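PDB 7B7P: type IV pilus biogenesis protein PilB from Streptococcus sanguinis, which serves as a bimodular minor pilin of type IV pili with a direct role in adhesion, probably through a von Willebrand factor A-like module that binds magnesium. Local coordinates for residues S190-D193 with I194-K197; Q415-Q418 with D419-F422. One frame throughout, in Å; residues are numbered along the deposited sequence.

Interaction 1: S190-D193 with I194-K197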
ATOM      1  N   SER A 190      10.482  -7.461  25.770  1.00 74.64           N
ATOM      2  CA  SER A 190       9.626  -8.456  25.132  1.00 72.22           C
ATOM      3  C   SER A 190       9.235  -8.005  23.728  1.00 68.91           C
ATOM      4  O   SER A 190       9.297  -6.817  23.380  1.00 70.58           O
ATOM      5  CB  SER A 190       8.352  -8.687  25.948  1.00 69.28           C
ATOM      6  OG  SER A 190       7.431  -7.632  25.688  1.00 69.01           O
ATOM      7  N   ARG A 191       8.815  -8.979  22.918  1.00 66.32           N
ATOM      8  CA  ARG A 191       8.278  -8.663  21.600  1.00 64.74           C
ATOM      9  C   ARG A 191       7.142  -7.662  21.713  1.00 61.01           C
ATOM     10  O   ARG A 191       7.079  -6.692  20.948  1.00 64.57           O
ATOM     11  CB  ARG A 191       7.803  -9.940  20.905  1.00 63.24           C
ATOM     12  CG  ARG A 191       8.918 -10.939  20.663  1.00 65.48           C
ATOM     13  CD  ARG A 191       8.372 -12.301  20.234  1.00 63.99           C
ATOM     14  NE  ARG A 191       9.423 -13.311  20.244  1.00 63.58           N
ATOM     15  CZ  ARG A 191       9.287 -14.542  19.764  1.00 64.36           C
ATOM     16  NH1 ARG A 191       8.132 -14.937  19.223  1.00 64.14           N
ATOM     17  NH2 ARG A 191      10.304 -15.383  19.833  1.00 61.80           N
ATOM     18  N   MET A 192       6.250  -7.862  22.683  1.00 59.60           N
ATOM     19  CA  MET A 192       5.173  -6.896  22.874  1.00 64.35           C
ATOM     20  C   MET A 192       5.708  -5.513  23.249  1.00 66.22           C
ATOM     21  O   MET A 192       5.209  -4.500  22.743  1.00 69.19           O
ATOM     22  CB  MET A 192       4.183  -7.388  23.930  1.00 62.11           C
ATOM     23  CG  MET A 192       2.888  -6.596  23.862  1.00 68.22           C
ATOM     24  SD  MET A 192       2.133  -6.711  22.198  1.00 68.23           S
ATOM     25  CE  MET A 192       1.438  -8.367  22.363  1.00 64.35           C
ATOM     26  N   ASP A 193       6.719  -5.445  24.130  1.00 63.90           N
ATOM     27  CA  ASP A 193       7.318  -4.149  24.456  1.00 69.89           C
ATOM     28  C   ASP A 193       7.777  -3.450  23.188  1.00 69.07           C
ATOM     29  O   ASP A 193       7.448  -2.285  22.950  1.00 72.46           O
ATOM     30  CB  ASP A 193       8.498  -4.310  25.427  1.00 72.40           C
ATOM     31  CG  ASP A 193       8.063  -4.773  26.807  1.00 76.93           C
ATOM     32  OD1 ASP A 193       6.943  -4.409  27.224  1.00 78.56           O
ATOM     33  OD2 ASP A 193       8.846  -5.496  27.474  1.00 77.95           O
ATOM     34  N   ILE A 194       8.495  -4.176  22.327  1.00 65.85           N
ATOM     35  CA  ILE A 194       9.009  -3.547  21.118  1.00 66.28           C
ATOM     36  C   ILE A 194       7.864  -3.169  20.185  1.00 70.77           C
ATOM     37  O   ILE A 194       7.878  -2.096  19.561  1.00 71.16           O
ATOM     38  CB  ILE A 194      10.041  -4.470  20.443  1.00 68.94           C
ATOM     39  CG1 ILE A 194      11.179  -4.780  21.413  1.00 70.98           C
ATOM     40  CG2 ILE A 194      10.584  -3.840  19.167  1.00 66.27           C
ATOM     41  CD1 ILE A 194      12.197  -5.721  20.870  1.00 68.32           C
ATOM     42  N   LEU A 195       6.835  -4.024  20.105  1.00 66.89           N
ATOM     43  CA  LEU A 195       5.705  -3.745  19.230  1.00 65.36           C
ATOM     44  C   LEU A 195       4.955  -2.495  19.673  1.00 65.33           C
ATOM     45  O   LEU A 195       4.575  -1.661  18.842  1.00 67.07           O
ATOM     46  CB  LEU A 195       4.763  -4.949  19.183  1.00 64.58           C
ATOM     47  CG  LEU A 195       3.549  -4.737  18.268  1.00 63.86           C
ATOM     48  CD1 LEU A 195       3.952  -4.205  16.873  1.00 59.64           C
ATOM     49  CD2 LEU A 195       2.743  -6.038  18.160  1.00 61.89           C
ATOM     50  N   ARG A 196       4.712  -2.355  20.977  1.00 64.02           N
ATOM     51  CA  ARG A 196       4.086  -1.131  21.480  1.00 68.62           C
ATOM     52  C   ARG A 196       4.837   0.115  21.011  1.00 73.91           C
ATOM     53  O   ARG A 196       4.252   1.008  20.381  1.00 74.44           O
ATOM     54  CB  ARG A 196       4.026  -1.161  22.997  1.00 67.76           C
ATOM     55  CG  ARG A 196       3.069  -2.149  23.565  1.00 71.03           C
ATOM     56  CD  ARG A 196       3.052  -1.924  25.031  1.00 72.93           C
ATOM     57  NE  ARG A 196       2.713  -3.094  25.829  1.00 80.14           N
ATOM     58  CZ  ARG A 196       1.479  -3.362  26.240  1.00 76.18           C
ATOM     59  NH1 ARG A 196       0.489  -2.557  25.882  1.00 73.24           N
ATOM     60  NH2 ARG A 196       1.237  -4.428  27.001  1.00 73.84           N
ATOM     61  N   LYS A 197       6.144   0.181  21.290  1.00 71.65           N
ATOM     62  CA  LYS A 197       6.920   1.359  20.910  1.00 77.29           C
ATOM     63  C   LYS A 197       6.886   1.586  19.399  1.00 73.94           C
ATOM     64  O   LYS A 197       6.622   2.701  18.932  1.00 75.77           O
ATOM     65  CB  LYS A 197       8.370   1.225  21.397  1.00 78.49           C
ATOM     66  CG  LYS A 197       8.549   1.037  22.914  1.00 83.41           C
ATOM     67  CD  LYS A 197      10.045   0.936  23.264  1.00 90.43           C
ATOM     68  CE  LYS A 197      10.295   0.977  24.768  1.00 95.79           C
ATOM     69  NZ  LYS A 197       9.584  -0.123  25.517  1.00 94.60           N
TER

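Interaction 2: Q415-Q418 with D419-F422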
ATOM      1  N   GLN A 415       4.273   3.341   1.315  1.00 80.23           N
ATOM      2  CA  GLN A 415       3.506   2.729   0.238  1.00 81.38           C
ATOM      3  C   GLN A 415       2.042   3.159   0.255  1.00 78.34           C
ATOM      4  O   GLN A 415       1.407   3.217  -0.802  1.00 75.62           O
ATOM      5  CB  GLN A 415       3.623   1.209   0.325  1.00 78.26           C
ATOM      6  CG  GLN A 415       2.835   0.474  -0.736  1.00 80.45           C
ATOM      7  CD  GLN A 415       3.388   0.694  -2.136  1.00 86.73           C
ATOM      8  OE1 GLN A 415       4.472   0.197  -2.471  1.00 85.87           O
ATOM      9  NE2 GLN A 415       2.641   1.431  -2.968  1.00 85.08           N
ATOM     10  N   ILE A 416       1.485   3.457   1.431  1.00 77.24           N
ATOM     11  CA  ILE A 416       0.119   3.964   1.486  1.00 76.05           C
ATOM     12  C   ILE A 416       0.074   5.377   0.931  1.00 77.24           C
ATOM     13  O   ILE A 416      -0.785   5.717   0.106  1.00 75.57           O
ATOM     14  CB  ILE A 416      -0.429   3.907   2.922  1.00 78.06           C
ATOM     15  CG1 ILE A 416      -0.666   2.454   3.363  1.00 69.49           C
ATOM     16  CG2 ILE A 416      -1.721   4.746   3.047  1.00 73.63           C
ATOM     17  CD1 ILE A 416      -0.719   2.316   4.882  1.00 73.42           C
ATOM     18  N   GLN A 417       1.018   6.214   1.371  1.00 84.01           N
ATOM     19  CA  GLN A 417       1.188   7.545   0.802  1.00 79.50           C
ATOM     20  C   GLN A 417       1.217   7.501  -0.722  1.00 80.78           C
ATOM     21  O   GLN A 417       0.617   8.353  -1.384  1.00 84.33           O
ATOM     22  CB  GLN A 417       2.465   8.178   1.355  1.00 82.48           C
ATOM     23  CG  GLN A 417       2.779   9.546   0.766  1.00 87.86           C
ATOM     24  CD  GLN A 417       1.843  10.624   1.289  1.00 88.69           C
ATOM     25  OE1 GLN A 417       2.098  11.241   2.330  1.00 88.18           O
ATOM     26  NE2 GLN A 417       0.739  10.842   0.574  1.00 81.96           N
ATOM     27  N   GLN A 418       1.866   6.488  -1.297  1.00 78.47           N
ATOM     28  CA  GLN A 418       1.982   6.414  -2.747  1.00 79.52           C
ATOM     29  C   GLN A 418       0.723   5.883  -3.429  1.00 84.46           C
ATOM     30  O   GLN A 418       0.422   6.293  -4.557  1.00 84.23           O
ATOM     31  CB  GLN A 418       3.188   5.563  -3.124  1.00 83.26           C
ATOM     32  CG  GLN A 418       4.475   6.390  -3.186  1.00 98.04           C
ATOM     33  CD  GLN A 418       5.255   6.166  -4.478  1.00101.03           C
ATOM     34  OE1 GLN A 418       4.879   5.330  -5.317  1.00 96.15           O
ATOM     35  NE2 GLN A 418       6.324   6.940  -4.662  1.00100.71           N
ATOM     36  N   ASP A 419      -0.007   4.956  -2.801  1.00 84.23           N
ATOM     37  CA  ASP A 419      -1.342   4.632  -3.301  1.00 79.98           C
ATOM     38  C   ASP A 419      -2.227   5.869  -3.310  1.00 77.99           C
ATOM     39  O   ASP A 419      -2.955   6.115  -4.278  1.00 80.94           O
ATOM     40  CB  ASP A 419      -1.991   3.539  -2.453  1.00 83.40           C
ATOM     41  CG  ASP A 419      -1.236   2.222  -2.503  1.00 83.10           C
ATOM     42  OD1 ASP A 419      -0.557   1.936  -3.521  1.00 77.35           O
ATOM     43  OD2 ASP A 419      -1.343   1.470  -1.505  1.00 82.59           O
ATOM     44  N   LEU A 420      -2.171   6.656  -2.232  1.00 78.03           N
ATOM     45  CA  LEU A 420      -2.951   7.885  -2.137  1.00 78.76           C
ATOM     46  C   LEU A 420      -2.628   8.838  -3.284  1.00 85.69           C
ATOM     47  O   LEU A 420      -3.529   9.314  -3.985  1.00 86.63           O
ATOM     48  CB  LEU A 420      -2.686   8.553  -0.789  1.00 78.49           C
ATOM     49  CG  LEU A 420      -3.567   9.768  -0.504  1.00 88.92           C
ATOM     50  CD1 LEU A 420      -5.039   9.364  -0.449  1.00 89.51           C
ATOM     51  CD2 LEU A 420      -3.147  10.423   0.781  1.00 84.76           C
ATOM     52  N   TRP A 421      -1.339   9.133  -3.481  1.00 84.71           N
ATOM     53  CA  TRP A 421      -0.924   9.961  -4.609  1.00 84.79           C
ATOM     54  C   TRP A 421      -1.406   9.379  -5.929  1.00 84.08           C
ATOM     55  O   TRP A 421      -1.934  10.100  -6.783  1.00 86.94           O
ATOM     56  CB  TRP A 421       0.601  10.112  -4.608  1.00 84.41           C
ATOM     57  CG  TRP A 421       1.011  11.255  -3.774  1.00 83.59           C
ATOM     58  CD1 TRP A 421       1.610  11.217  -2.537  1.00 87.87           C
ATOM     59  CD2 TRP A 421       0.805  12.630  -4.081  1.00 90.79           C
ATOM     60  NE1 TRP A 421       1.798  12.497  -2.063  1.00 91.35           N
ATOM     61  CE2 TRP A 421       1.312  13.382  -2.996  1.00 94.80           C
ATOM     62  CE3 TRP A 421       0.247  13.307  -5.178  1.00 89.87           C
ATOM     63  CZ2 TRP A 421       1.275  14.777  -2.980  1.00 95.79           C
ATOM     64  CZ3 TRP A 421       0.209  14.692  -5.158  1.00 90.39           C
ATOM     65  CH2 TRP A 421       0.720  15.412  -4.068  1.00 93.82           C
ATOM     66  N   PHE A 422      -1.264   8.069  -6.098  1.00 85.90           N
ATOM     67  CA  PHE A 422      -1.552   7.454  -7.385  1.00 85.63           C
ATOM     68  C   PHE A 422      -3.036   7.483  -7.718  1.00 89.77           C
ATOM     69  O   PHE A 422      -3.401   7.504  -8.902  1.00 92.34           O
ATOM     70  CB  PHE A 422      -1.046   6.019  -7.383  1.00 87.38           C
ATOM     71  CG  PHE A 422      -0.369   5.623  -8.640  1.00 85.59           C
ATOM     72  CD1 PHE A 422      -1.110   5.235  -9.740  1.00 88.82           C
ATOM     73  CD2 PHE A 422       1.018   5.632  -8.724  1.00 89.66           C
ATOM     74  CE1 PHE A 422      -0.477   4.861 -10.920  1.00 89.08           C
ATOM     75  CE2 PHE A 422       1.662   5.259  -9.896  1.00 87.60           C
ATOM     76  CZ  PHE A 422       0.915   4.872 -10.997  1.00 88.32           C
TER

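Interaction 1: S190-D193 with I194-K197
M192 and R196, one helical turn apart, meet twice at the start of helix 191-209. The R196 amide gives a nearly straight bond to M192 O (2.8 Å, 173°), and farther out the side chains cross, M192 CG lying 4.0 Å from R196 NE. R196 runs extended from CG to NE, which carries its guanidinium past the methionine to the backbone carbonyls of I244 and N249; arginine suits this place because its long chain and several N-H groups let it serve carbonyls at the end of helix 238-245 and just beyond it. M192 has CG anti to the backbone N (chi1 -164°) and then bends at chi2 and chi3, bringing SD to 4.1 Å from L195 CD2, an apolar contact between two buried side chains.

The helix begins with a capping box. S190, the N-cap, accepts the amide of D193 on OG at 2.8 Å, and D193 in turn accepts the amide of S190 on OD2 at 3.1 Å, on the anti side of the carboxylate and 32° out of its plane. Short polar side chains are what this exchange needs, and the aspartate's negative charge probably also favours the helix N-terminus. I194 N then bonds to S190 O at 3.0 Å, the first turn of the helix. K197 reaches back to E189 in a salt bridge.

R191 points its guanidinium the other way, to D284, a magnesium-binding residue, and E376. Around this turn, I194 and R191 lie on F370 of strand 364-370, while L195 packs on F409 of helix 402-424.

Interaction 2: Q415-Q418 with D419-F422
D419 and Q415 are joined twice, by backbone and by side chain, on helix 402-424, the last helix of the von Willebrand factor A-like fold. The D419 amide bonds to Q415 O at 3.0 Å. The side-chain bond is longer and more bent: Q415 NE2 reaches D419 OD1 at 3.3 Å with an angle of 136°, coming from above the carboxylate plane. Q415 makes it by turning at chi2, which swings its amide forward along the helix, toward D419. The stronger partners of the buried carboxylate lie outside this turn: OD2 takes a salt bridge from R364 and a hydrogen bond from the Y278 hydroxyl. An aspartate suits the place because its short arm keeps the charge close to the helix while two strands of the sheet supply donors, and R364 probably stabilises its ionised form.

The same i to i+4 pattern continues through L420 N to I416 O, W421 N to Q417 O and F422 N to Q418 O. Farther out, I416 and L420 turn their branched apolar chains to the interior, where both touch I162 of strand 162-169 and I209 of helix 191-209; spaced four apart, the two fall on the same face of the helix, where aliphatic chains suit the buried interface. F422 lies on the exposed side, its CB against Q418 O.

W421 and Q417 lie alongside each other and point the same way, with amide and indole planes 46° apart. The broad indole also meets the ring of F137 of strand 136-139, in the six-stranded mixed sheet, at about 25° between planes. Q417 NE2 comes to 3.3 Å from W421 CD1, a contact and not a hydrogen bond, while Q417 CG sits in the plane of the indole at its edge, 3.9 Å from W421 CD1.

In the fold
Interaction 1 comes first along the chain, at the N-terminal end of helix 191-209, and interaction 2 follows near the C-terminal end of helix 402-424. Their centres are 27 Å apart and their nearest atoms about 14 Å, so they do not touch, yet the two helices do: the later one packs against both the start and the end of helix 191-209. Both helices also pack on the mixed sheet that holds strands 162-169, 276-283 and 364-370. R191 puts 190-197 next to the magnesium site, whereas 415-422 lies away from it and borders the six-stranded sheet of the other module, so helix packing on a shared sheet links the two regions.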